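Local coordinates for uncharacterized NTF2-like protein (PDB 3EC9) that is of unknown function but adopts the NTF2-like fold of SnoaL-like proteins, whose cone-shaped interior commonly forms a ligand-binding or catalytic pocket, at residues 20-25 and 113-118. Residues are numbered along the deposited sequence; the frame is centred on the assembly and turned at random. Where two conformers were deposited one is given.
Sequences DHYAAS and HVWRVD
The hydroxyl of Tyr-22 is held between two rings of the facing strand. Trp-115 NE1 donates to Tyr-22 OH over 2.9 Å, nearly straight at 165° and with the oxygen almost exactly in the indole plane. His-113 ND1 is hydrogen-bonded to the same Tyr-22 OH at 2.7 Å, each partner at the rim of the other's ring. Two bonds thus grip this buried oxygen; the phenol plane stands at 86° to that of the five-membered indole ring, with Tyr-22 CZ packed against Trp-115 CZ2. Close by, the far corner of the indole slides over one face of His-21, off-centre, bringing Trp-115 CH2 to 3.5 Å from His-21 CD2, the two planes oblique to each other. With CB already directed at the strand and CG anti to the backbone N (chi1 170°), the imidazole of His-21 extends out to meet the indole.

The four side chains make an aromatic cluster that joins helix 14-26 to the concave side of the curved sheet, the cone-like arrangement of the NTF2 fold. The axes of the two segments stay 12.9 Å apart, so large rings must span the gap between the backbones.

A second shell probably helps to position the first. Tyr-96 OH is hydrogen-bonded to NE2, the second ring nitrogen of His-113, while Phe-125 meets Trp-115 edge-to-face. On the helix, His-21 ND1 is hydrogen-bonded to Met-33 O, and His-21 NE2 together with Ser-25 OG holds a glycerol, probably from the crystallisation liquor, which may mark a pocket beside the cluster.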
# COMPACT_ATOMS: atom_id res chain seq x y z
N ASP B 20 -13.99 -7.09 -11.82
CA ASP B 20 -14.01 -8.34 -12.62
C ASP B 20 -12.70 -9.14 -12.47
O ASP B 20 -12.70 -10.37 -12.35
CB ASP B 20 -14.19 -8.04 -14.08
CG ASP B 20 -15.59 -7.61 -14.44
OD1 ASP B 20 -16.54 -7.82 -13.66
OD2 ASP B 20 -15.74 -7.10 -15.56
N HIS B 21 -11.58 -8.41 -12.52
CA HIS B 21 -10.27 -9.04 -12.27
C HIS B 21 -10.24 -9.77 -10.93
O HIS B 21 -9.84 -10.92 -10.84
CB HIS B 21 -9.08 -8.07 -12.35
CG HIS B 21 -7.83 -8.69 -11.87
ND1 HIS B 21 -7.03 -9.47 -12.68
CD2 HIS B 21 -7.28 -8.76 -10.63
CE1 HIS B 21 -6.05 -9.98 -11.96
NE2 HIS B 21 -6.17 -9.55 -10.72
N TYR B 22 -10.64 -9.08 -9.87
CA TYR B 22 -10.57 -9.66 -8.53
C TYR B 22 -11.45 -10.90 -8.40
O TYR B 22 -11.04 -11.88 -7.80
CB TYR B 22 -10.98 -8.64 -7.48
CG TYR B 22 -9.87 -7.68 -7.08
CD1 TYR B 22 -8.63 -8.12 -6.62
CD2 TYR B 22 -10.09 -6.31 -7.10
CE1 TYR B 22 -7.60 -7.20 -6.22
CE2 TYR B 22 -9.10 -5.40 -6.73
CZ TYR B 22 -7.88 -5.85 -6.27
OH TYR B 22 -6.96 -4.92 -5.87
N ALA B 23 -12.62 -10.85 -9.02
CA ALA B 23 -13.52 -11.98 -9.00
C ALA B 23 -12.87 -13.19 -9.69
O ALA B 23 -12.95 -14.31 -9.19
CB ALA B 23 -14.86 -11.61 -9.65
N ALA B 24 -12.28 -12.96 -10.86
CA ALA B 24 -11.60 -14.01 -11.63
C ALA B 24 -10.43 -14.56 -10.86
O ALA B 24 -10.18 -15.77 -10.87
CB ALA B 24 -11.13 -13.46 -12.98
N SER B 25 -9.71 -13.68 -10.18
CA SER B 25 -8.51 -14.10 -9.44
C SER B 25 -8.89 -14.99 -8.27
O SER B 25 -8.21 -16.00 -7.99
CB SER B 25 -7.75 -12.87 -8.95
OG SER B 25 -6.61 -13.25 -8.22
N HIS B 113 -3.60 -2.32 -3.54
CA HIS B 113 -3.27 -2.38 -4.96
C HIS B 113 -3.79 -1.14 -5.66
O HIS B 113 -4.97 -0.80 -5.54
CB HIS B 113 -3.94 -3.55 -5.64
CG HIS B 113 -3.65 -4.87 -5.02
ND1 HIS B 113 -4.62 -5.83 -4.85
CD2 HIS B 113 -2.49 -5.42 -4.59
CE1 HIS B 113 -4.07 -6.90 -4.31
NE2 HIS B 113 -2.78 -6.69 -4.18
N VAL B 114 -2.90 -0.47 -6.36
CA VAL B 114 -3.27 0.70 -7.17
C VAL B 114 -3.29 0.33 -8.65
O VAL B 114 -2.31 -0.21 -9.19
CB VAL B 114 -2.30 1.91 -6.94
CG1 VAL B 114 -2.69 3.09 -7.87
CG2 VAL B 114 -2.29 2.32 -5.46
N TRP B 115 -4.45 0.54 -9.27
CA TRP B 115 -4.71 0.15 -10.66
C TRP B 115 -5.00 1.39 -11.49
O TRP B 115 -5.65 2.32 -10.99
CB TRP B 115 -5.99 -0.69 -10.74
CG TRP B 115 -6.01 -1.94 -9.94
CD1 TRP B 115 -6.38 -2.08 -8.63
CD2 TRP B 115 -5.69 -3.24 -10.41
NE1 TRP B 115 -6.32 -3.41 -8.25
CE2 TRP B 115 -5.88 -4.14 -9.32
CE3 TRP B 115 -5.27 -3.75 -11.63
CZ2 TRP B 115 -5.66 -5.52 -9.45
CZ3 TRP B 115 -5.06 -5.11 -11.75
CH2 TRP B 115 -5.24 -5.97 -10.69
N ARG B 116 -4.58 1.37 -12.76
CA ARG B 116 -4.95 2.42 -13.73
C ARG B 116 -5.50 1.73 -14.99
O ARG B 116 -4.91 0.78 -15.48
CB ARG B 116 -3.75 3.30 -14.08
CG ARG B 116 -4.08 4.46 -15.05
CD ARG B 116 -2.98 5.54 -15.11
NE ARG B 116 -1.72 5.04 -15.66
CZ ARG B 116 -0.61 4.76 -14.96
NH1 ARG B 116 -0.56 4.93 -13.64
NH2 ARG B 116 0.46 4.31 -15.59
N VAL B 117 -6.65 2.22 -15.47
CA VAL B 117 -7.30 1.73 -16.69
C VAL B 117 -7.29 2.89 -17.69
O VAL B 117 -7.54 4.07 -17.34
CB VAL B 117 -8.73 1.25 -16.37
CG1 VAL B 117 -9.50 0.81 -17.64
CG2 VAL B 117 -8.65 0.10 -15.37
N ASP B 118 -6.99 2.56 -18.94
CA ASP B 118 -7.09 3.49 -20.06
C ASP B 118 -7.80 2.75 -21.23
O ASP B 118 -7.44 1.64 -21.60
CB ASP B 118 -5.68 3.93 -20.47
CG ASP B 118 -5.68 5.01 -21.58
OD1 ASP B 118 -6.72 5.68 -21.79
OD2 ASP B 118 -4.62 5.18 -22.21